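Local coordinates for Lmo0135 protein (Listeria monocytogenes EGD-e, PDB 5ISU) that probably captures peptides outside the cell as the substrate-binding protein of an ABC transporter and hands them over for import, at residues N34-R39 with T43-V48; Y180-Y185 with V191-F196; D207-R212 with R493-L498. One frame throughout, in Å; residues are numbered along the deposited sequence.

Contact 1: residues N34-R39 with T43-V48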
# COMPACT_ATOMS: atom_id res chain seq x y z
N ASN A 34 2.75 -11.14 -10.93
CA ASN A 34 3.96 -10.51 -11.48
C ASN A 34 3.66 -9.07 -11.94
O ASN A 34 4.58 -8.30 -12.15
CB ASN A 34 4.52 -11.32 -12.68
CG ASN A 34 5.25 -12.58 -12.26
OD1 ASN A 34 5.21 -13.00 -11.11
ND2 ASN A 34 5.95 -13.20 -13.21
N TYR A 35 2.38 -8.72 -12.10
CA TYR A 35 2.01 -7.38 -12.59
C TYR A 35 0.97 -6.64 -11.74
O TYR A 35 0.90 -5.42 -11.80
CB TYR A 35 1.52 -7.50 -14.04
CG TYR A 35 2.52 -8.21 -14.93
CD1 TYR A 35 3.59 -7.51 -15.49
CD2 TYR A 35 2.44 -9.58 -15.15
CE1 TYR A 35 4.53 -8.16 -16.26
CE2 TYR A 35 3.37 -10.24 -15.93
CZ TYR A 35 4.42 -9.53 -16.47
OH TYR A 35 5.35 -10.18 -17.24
N ALA A 36 0.17 -7.36 -10.95
CA ALA A 36 -0.90 -6.71 -10.18
C ALA A 36 -0.42 -5.56 -9.30
O ALA A 36 0.48 -5.75 -8.50
CB ALA A 36 -1.66 -7.73 -9.34
N SER A 37 -1.02 -4.38 -9.46
CA SER A 37 -0.67 -3.21 -8.64
C SER A 37 -1.87 -2.34 -8.20
O SER A 37 -1.76 -1.62 -7.22
CB SER A 37 0.39 -2.33 -9.35
OG SER A 37 -0.07 -1.88 -10.61
N ASP A 38 -3.01 -2.40 -8.90
CA ASP A 38 -4.18 -1.60 -8.50
C ASP A 38 -5.00 -2.31 -7.38
O ASP A 38 -4.86 -3.51 -7.18
CB ASP A 38 -5.08 -1.27 -9.70
CG ASP A 38 -5.72 -2.52 -10.29
OD1 ASP A 38 -4.95 -3.41 -10.74
OD2 ASP A 38 -6.97 -2.61 -10.32
N ARG A 39 -5.86 -1.56 -6.69
CA ARG A 39 -6.65 -2.08 -5.56
C ARG A 39 -7.58 -3.24 -5.92
O ARG A 39 -7.61 -4.25 -5.21
CB ARG A 39 -7.41 -0.93 -4.86
CG ARG A 39 -8.50 -1.36 -3.88
CD ARG A 39 -9.02 -0.22 -2.99
NE ARG A 39 -8.21 -0.03 -1.76
CZ ARG A 39 -7.20 0.83 -1.59
NH1 ARG A 39 -6.58 0.86 -0.41
NH2 ARG A 39 -6.80 1.65 -2.55
N THR A 43 -7.11 -7.20 -4.80
CA THR A 43 -8.17 -7.74 -3.97
C THR A 43 -8.59 -9.10 -4.50
O THR A 43 -8.75 -10.05 -3.73
CB THR A 43 -9.38 -6.77 -3.95
OG1 THR A 43 -8.98 -5.51 -3.41
CG2 THR A 43 -10.54 -7.31 -3.10
N ILE A 44 -8.71 -9.21 -5.82
CA ILE A 44 -9.11 -10.48 -6.45
C ILE A 44 -7.97 -11.49 -6.38
O ILE A 44 -8.18 -12.67 -6.04
CB ILE A 44 -9.65 -10.25 -7.88
CG1 ILE A 44 -10.91 -9.39 -7.80
CG2 ILE A 44 -9.95 -11.58 -8.56
CD1 ILE A 44 -11.53 -9.01 -9.12
N GLN A 45 -6.75 -11.01 -6.61
CA GLN A 45 -5.57 -11.88 -6.52
C GLN A 45 -5.41 -12.56 -5.15
O GLN A 45 -5.00 -13.71 -5.06
CB GLN A 45 -4.33 -11.07 -6.84
CG GLN A 45 -3.02 -11.72 -6.43
CD GLN A 45 -1.84 -10.85 -6.79
OE1 GLN A 45 -1.69 -10.47 -7.94
NE2 GLN A 45 -1.00 -10.53 -5.82
N GLN A 46 -5.74 -11.83 -4.09
CA GLN A 46 -5.62 -12.36 -2.73
C GLN A 46 -6.47 -13.61 -2.55
O GLN A 46 -6.13 -14.50 -1.78
CB GLN A 46 -6.05 -11.31 -1.71
CG GLN A 46 -5.70 -11.64 -0.27
CD GLN A 46 -4.22 -11.63 -0.03
OE1 GLN A 46 -3.45 -11.05 -0.81
NE2 GLN A 46 -3.80 -12.22 1.07
N ALA A 47 -7.58 -13.67 -3.27
CA ALA A 47 -8.48 -14.81 -3.18
C ALA A 47 -8.03 -15.97 -4.08
O ALA A 47 -8.25 -17.11 -3.75
CB ALA A 47 -9.88 -14.39 -3.55
N VAL A 48 -7.36 -15.66 -5.18
CA VAL A 48 -6.98 -16.68 -6.16
C VAL A 48 -5.58 -17.24 -5.98
O VAL A 48 -5.37 -18.42 -6.25
CB VAL A 48 -7.16 -16.11 -7.59
CG1 VAL A 48 -6.74 -17.12 -8.65
CG2 VAL A 48 -8.62 -15.70 -7.78

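Contact 2: residues Y180-Y185 with V191-F196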
# COMPACT_ATOMS: atom_id res chain seq x y z
N TYR A 180 -9.88 -19.72 -3.48
CA TYR A 180 -10.95 -19.64 -4.46
C TYR A 180 -10.46 -19.74 -5.91
O TYR A 180 -9.57 -18.99 -6.33
CB TYR A 180 -11.81 -18.37 -4.23
CG TYR A 180 -12.60 -18.55 -2.96
CD1 TYR A 180 -13.80 -19.24 -2.96
CD2 TYR A 180 -12.07 -18.18 -1.74
CE1 TYR A 180 -14.49 -19.48 -1.78
CE2 TYR A 180 -12.76 -18.41 -0.56
CZ TYR A 180 -13.96 -19.06 -0.58
OH TYR A 180 -14.61 -19.30 0.61
N LYS A 181 -11.04 -20.70 -6.64
CA LYS A 181 -10.71 -20.98 -8.04
C LYS A 181 -11.52 -20.07 -8.91
O LYS A 181 -12.65 -19.71 -8.56
CB LYS A 181 -11.06 -22.42 -8.43
CG LYS A 181 -10.43 -23.49 -7.56
CD LYS A 181 -10.70 -24.89 -8.08
CE LYS A 181 -12.16 -25.29 -7.94
NZ LYS A 181 -12.37 -26.67 -8.43
N PHE A 182 -10.97 -19.73 -10.06
CA PHE A 182 -11.65 -18.85 -10.99
C PHE A 182 -12.74 -19.61 -11.76
O PHE A 182 -12.53 -20.74 -12.16
CB PHE A 182 -10.63 -18.26 -11.96
CG PHE A 182 -11.22 -17.38 -13.02
CD1 PHE A 182 -11.46 -16.04 -12.77
CD2 PHE A 182 -11.51 -17.89 -14.29
CE1 PHE A 182 -11.99 -15.21 -13.75
CE2 PHE A 182 -12.04 -17.07 -15.28
CZ PHE A 182 -12.28 -15.73 -15.01
N VAL A 183 -13.91 -18.99 -11.90
CA VAL A 183 -15.03 -19.55 -12.63
C VAL A 183 -15.19 -18.72 -13.91
O VAL A 183 -14.96 -19.25 -15.00
CB VAL A 183 -16.32 -19.60 -11.78
CG1 VAL A 183 -17.50 -20.11 -12.62
CG2 VAL A 183 -16.12 -20.51 -10.58
N GLU A 184 -15.54 -17.44 -13.78
CA GLU A 184 -15.69 -16.58 -14.97
C GLU A 184 -15.66 -15.09 -14.67
O GLU A 184 -15.86 -14.67 -13.52
CB GLU A 184 -16.99 -16.89 -15.73
CG GLU A 184 -18.26 -16.51 -14.97
CD GLU A 184 -19.52 -16.68 -15.81
OE1 GLU A 184 -19.67 -17.73 -16.47
OE2 GLU A 184 -20.36 -15.75 -15.78
N TYR A 185 -15.48 -14.30 -15.73
CA TYR A 185 -15.42 -12.84 -15.64
C TYR A 185 -16.30 -12.10 -16.66
O TYR A 185 -16.01 -12.12 -17.87
CB TYR A 185 -13.96 -12.38 -15.77
CG TYR A 185 -13.76 -10.89 -15.98
CD1 TYR A 185 -14.36 -9.96 -15.14
CD2 TYR A 185 -12.90 -10.40 -16.97
CE1 TYR A 185 -14.18 -8.60 -15.30
CE2 TYR A 185 -12.69 -9.03 -17.15
CZ TYR A 185 -13.33 -8.13 -16.30
OH TYR A 185 -13.15 -6.76 -16.45
N VAL A 191 -16.84 -10.86 -11.15
CA VAL A 191 -15.87 -11.95 -11.23
C VAL A 191 -16.40 -13.01 -10.26
O VAL A 191 -16.60 -12.70 -9.09
CB VAL A 191 -14.46 -11.55 -10.78
CG1 VAL A 191 -13.53 -12.75 -10.89
CG2 VAL A 191 -13.94 -10.39 -11.61
N SER A 192 -16.64 -14.24 -10.73
CA SER A 192 -17.15 -15.32 -9.86
C SER A 192 -16.07 -16.38 -9.63
O SER A 192 -15.30 -16.71 -10.55
CB SER A 192 -18.41 -15.97 -10.43
OG SER A 192 -18.18 -16.49 -11.72
N LEU A 193 -16.03 -16.89 -8.40
CA LEU A 193 -15.05 -17.88 -8.00
C LEU A 193 -15.74 -18.97 -7.19
O LEU A 193 -16.84 -18.77 -6.68
CB LEU A 193 -14.02 -17.21 -7.09
CG LEU A 193 -13.32 -15.90 -7.48
CD1 LEU A 193 -12.53 -15.39 -6.28
CD2 LEU A 193 -12.39 -16.06 -8.67
N GLU A 194 -15.07 -20.11 -7.05
CA GLU A 194 -15.58 -21.23 -6.25
C GLU A 194 -14.47 -21.80 -5.40
O GLU A 194 -13.30 -21.77 -5.81
CB GLU A 194 -16.24 -22.31 -7.12
CG GLU A 194 -15.30 -23.10 -8.01
CD GLU A 194 -16.02 -24.12 -8.88
OE1 GLU A 194 -17.27 -24.26 -8.78
OE2 GLU A 194 -15.33 -24.78 -9.67
N ARG A 195 -14.81 -22.35 -4.24
CA ARG A 195 -13.80 -22.84 -3.31
C ARG A 195 -12.86 -23.92 -3.84
O ARG A 195 -13.24 -24.80 -4.62
CB ARG A 195 -14.40 -23.27 -1.98
CG ARG A 195 -15.24 -24.54 -2.00
CD ARG A 195 -15.76 -24.85 -0.60
NE ARG A 195 -16.92 -25.73 -0.63
CZ ARG A 195 -17.68 -26.01 0.42
NH1 ARG A 195 -17.41 -25.45 1.60
NH2 ARG A 195 -18.73 -26.83 0.29
N PHE A 196 -11.60 -23.82 -3.41
CA PHE A 196 -10.57 -24.79 -3.75
C PHE A 196 -10.50 -25.74 -2.58
O PHE A 196 -10.05 -25.35 -1.52
CB PHE A 196 -9.26 -24.06 -4.01
CG PHE A 196 -8.10 -24.95 -4.25
CD1 PHE A 196 -8.20 -26.04 -5.10
CD2 PHE A 196 -6.86 -24.65 -3.72
CE1 PHE A 196 -7.10 -26.84 -5.36
CE2 PHE A 196 -5.77 -25.45 -3.96
CZ PHE A 196 -5.89 -26.55 -4.78
O HOH W 1 -12.07 -27.82 -5.19

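Contact 3: residues D207-R212 with R493-L498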
# COMPACT_ATOMS: atom_id res chain seq x y z
N ASP A 207 -18.77 -21.60 -0.16
CA ASP A 207 -18.64 -22.31 -1.42
C ASP A 207 -18.33 -21.37 -2.61
O ASP A 207 -17.47 -21.69 -3.41
CB ASP A 207 -19.93 -23.11 -1.67
CG ASP A 207 -19.91 -23.88 -2.98
OD1 ASP A 207 -18.82 -24.36 -3.38
OD2 ASP A 207 -20.99 -24.02 -3.61
N LYS A 208 -19.03 -20.25 -2.72
CA LYS A 208 -18.82 -19.31 -3.85
C LYS A 208 -18.56 -17.89 -3.41
O LYS A 208 -19.09 -17.45 -2.39
CB LYS A 208 -20.04 -19.32 -4.75
CG LYS A 208 -20.34 -20.67 -5.33
CD LYS A 208 -21.36 -20.54 -6.42
CE LYS A 208 -21.76 -21.89 -6.96
NZ LYS A 208 -22.66 -21.68 -8.12
N VAL A 209 -17.71 -17.18 -4.15
CA VAL A 209 -17.40 -15.79 -3.88
C VAL A 209 -17.50 -15.03 -5.19
O VAL A 209 -16.92 -15.44 -6.19
CB VAL A 209 -16.00 -15.59 -3.27
CG1 VAL A 209 -15.67 -14.11 -3.14
CG2 VAL A 209 -15.92 -16.25 -1.90
N THR A 210 -18.26 -13.95 -5.17
CA THR A 210 -18.46 -13.14 -6.35
C THR A 210 -18.01 -11.74 -6.02
O THR A 210 -18.35 -11.23 -4.96
CB THR A 210 -19.95 -13.09 -6.75
OG1 THR A 210 -20.44 -14.41 -6.97
CG2 THR A 210 -20.18 -12.25 -8.02
N PHE A 211 -17.21 -11.15 -6.90
CA PHE A 211 -16.79 -9.76 -6.74
C PHE A 211 -17.69 -8.95 -7.64
O PHE A 211 -17.60 -9.07 -8.86
CB PHE A 211 -15.32 -9.54 -7.10
CG PHE A 211 -14.37 -10.12 -6.09
CD1 PHE A 211 -13.94 -9.36 -5.01
CD2 PHE A 211 -13.92 -11.43 -6.20
CE1 PHE A 211 -13.07 -9.87 -4.07
CE2 PHE A 211 -13.06 -11.96 -5.25
CZ PHE A 211 -12.62 -11.18 -4.20
N ARG A 212 -18.58 -8.17 -7.03
CA ARG A 212 -19.57 -7.34 -7.74
C ARG A 212 -19.07 -5.91 -7.98
O ARG A 212 -18.80 -5.18 -7.04
CB ARG A 212 -20.87 -7.30 -6.92
CG ARG A 212 -21.97 -6.37 -7.41
CD ARG A 212 -22.44 -6.67 -8.81
NE ARG A 212 -23.07 -7.99 -8.95
CZ ARG A 212 -23.57 -8.46 -10.10
NH1 ARG A 212 -23.51 -7.74 -11.22
NH2 ARG A 212 -24.12 -9.67 -10.13
N ARG A 493 -7.23 -11.02 4.53
CA ARG A 493 -6.04 -11.79 4.23
C ARG A 493 -6.45 -13.09 3.62
O ARG A 493 -5.87 -13.52 2.60
CB ARG A 493 -5.27 -12.06 5.53
CG ARG A 493 -3.94 -12.81 5.39
CD ARG A 493 -3.35 -13.14 6.77
NE ARG A 493 -4.33 -13.87 7.58
CZ ARG A 493 -4.59 -15.17 7.50
NH1 ARG A 493 -3.91 -15.95 6.69
NH2 ARG A 493 -5.55 -15.69 8.24
N ASP A 494 -7.47 -13.72 4.21
CA ASP A 494 -7.91 -15.02 3.78
C ASP A 494 -9.43 -15.20 3.99
O ASP A 494 -9.91 -15.43 5.10
CB ASP A 494 -7.13 -16.08 4.56
CG ASP A 494 -7.33 -17.50 4.02
OD1 ASP A 494 -8.22 -17.73 3.18
OD2 ASP A 494 -6.57 -18.40 4.43
N LEU A 495 -10.15 -15.16 2.87
CA LEU A 495 -11.59 -15.29 2.85
C LEU A 495 -12.11 -16.70 3.18
O LEU A 495 -13.31 -16.85 3.40
CB LEU A 495 -12.12 -14.87 1.46
CG LEU A 495 -11.97 -13.40 1.05
CD1 LEU A 495 -12.24 -13.21 -0.43
CD2 LEU A 495 -12.92 -12.55 1.86
N SER A 496 -11.23 -17.71 3.17
CA SER A 496 -11.63 -19.09 3.46
C SER A 496 -12.04 -19.27 4.92
O SER A 496 -12.66 -20.29 5.26
CB SER A 496 -10.50 -20.08 3.13
OG SER A 496 -9.39 -19.90 4.00
N LYS A 497 -11.67 -18.31 5.77
CA LYS A 497 -12.05 -18.32 7.19
C LYS A 497 -13.46 -17.75 7.46
O LYS A 497 -14.01 -17.96 8.56
CB LYS A 497 -11.03 -17.57 8.04
CG LYS A 497 -9.58 -18.05 7.87
CD LYS A 497 -9.43 -19.56 7.99
CE LYS A 497 -7.99 -19.97 7.73
NZ LYS A 497 -7.87 -21.45 7.67
N LEU A 498 -14.04 -17.03 6.50
CA LEU A 498 -15.41 -16.48 6.71
C LEU A 498 -16.43 -17.61 6.60
O LEU A 498 -16.19 -18.59 5.91
CB LEU A 498 -15.74 -15.37 5.71
CG LEU A 498 -14.87 -14.11 5.75
CD1 LEU A 498 -15.31 -13.14 4.68
CD2 LEU A 498 -14.93 -13.45 7.12

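Contact 1: residues N34-R39 with T43-V48
T43 hangs on the carbonyl of R39 by two hydrogen bonds. Its backbone N gives the i-to-i+4 bond of the helix, 3.0 Å from T43 N to R39 O, and its hydroxyl adds a second, with T43 OG1 2.6 Å from R39 O. The two donors come at the oxygen from opposite faces of the carbonyl plane, the hydroxyl tilted 35° from it. What brings the hydroxyl there is chi1 of -61°: OG1 sits beside the backbone N and points back down the helix. This is the first turn of helix 39-48. D38 is the N-cap, its carboxylate taking a backbone N of that turn, and OD1 also bonds to T41 OG1. The loop 34-38, which follows strand 19-24, leads into it. The other contact is van der Waals: the A36 methyl lies against the side-chain amide of Q45, A36 CB 3.1 Å from Q45 OE1. Q45 gets that far because its chain is extended beyond CG, with CG anti to the backbone N (chi1 164°). As for charge, the R39 side chain leads off from the helix start to a salt bridge between its NH1 and E255, in strand 248-263.

Contact 2: residues Y180-Y185 with V191-F196
Y180 and R195 face each other as a non-hydrogen-bonded pair near one end of an antiparallel beta hairpin, strands 180-186 and 190-195, that makes up one edge of a mixed four-stranded sheet, strand 180-186 outermost. K181 and E194 come next and exchange two backbone bonds: K181 N to E194 O is 2.6 Å, and the return bond, E194 N to K181 O, lies in the carbonyl plane. Further on, V183 and E184 both face S192, a classic beta bulge. S192 O takes the V183 N at 3.0 Å and a weaker bond from E184 N, while S192 N gives a nearly straight bond (170° at the hydrogen) to E184 O.

The side chain of K181 is worth following outward. CB lies against E194 O, and CG is 3.8 Å from both E194 O and F196 CB. CD approaches F196 CD1 obliquely to the ring, the lysine crossing the phenylalanine at about a right angle. A bend at chi3 (-69°) then turns CE to a spot near both R195 O and the E194 carboxylate, 3.6 Å from K181 CE to E194 OE2. NZ ends in a long salt bridge to the same OE2, and also gives a weak bond to a water that donates to R195 O.

The face of Y180, F182, Y185, V191 and L193 packs largely through apolar groups; R195 is also on it, its NH1 bonded to P204 O and D16. L193 puts CD1 on Y180 CB and CD2 on F182, and V191 is shared between F182 and Y185. Helix 39-48 covers this face, with I44 on V191 and A47 and V48 on L193. Y185 OH reaches D27, and Y180 OH bonds to L206 O. Nearest to the Y185 ring from V191 is CG2, 3.6 Å from Y185 CD1.

Contact 3: residues D207-R212 with R493-L498
The ring of F211 and the methyl CD1 of L495 meet obliquely, with F211 CZ 4.3 Å from L495 CD1; the second flat group, the R493 guanidinium, has CB of its neighbour D494 over one face, offset toward the rim. R493 also makes a cation-pi contact with W54. Strand 208-213, which carries F211, is an inner strand of the mixed four-stranded sheet, between strands 19-24 and 190-195. The 493-498 segment comes from near the C-terminus, with 280 residues between, and brings a short 3-10 turn, 495-497, up against that sheet.

L495 does all the touching from its side. Its CG lies beside the backbone N (chi1 -66°), and the branch CD1 reaches both V209 and F211, the V209 CG1 to L495 CD1 distance being 4.5 Å. These are loose apolar contacts, and no hydrogen bond crosses between the segments. I22 of strand 19-24 touches all three side chains, and A47 of helix 39-48 touches L495, so the leucine sits in a buried apolar layer between sheet and helix.

The turn behind L495 is held by D494. Its OD2 bonds to Y199 OH, while OD1 accepts the backbone N of S496 in an Asx turn, 3.0 Å from S496 N to D494 OD1. The S496 hydroxyl joins on the same face of the carboxylate, above its plane, with S496 OG 2.6 Å from D494 OD1.

Helix 39-48 ties the three contacts together. Its 43-48 part, in contact 1, meets contact 2 where A47 O and Y180 N are 3.1 Å apart, probably hydrogen-bonded, and where I44 packs on V191. It meets contact 3 through T43 CG2, 3.7 Å from F211 CE1, and by a probable hydrogen bond, Q46 NE2 2.9 Å from R493 O. Contacts 2 and 3, with centres about 10 Å apart, share one sheet: strands 190-195 and 208-213 are neighbours, with V191 O 2.8 Å from F211 N, and L193 CD1 packs on the F211 ring. Contact 1 lies about 14 Å from either, centre to centre, and is the nearest of the three to the middle of the chain.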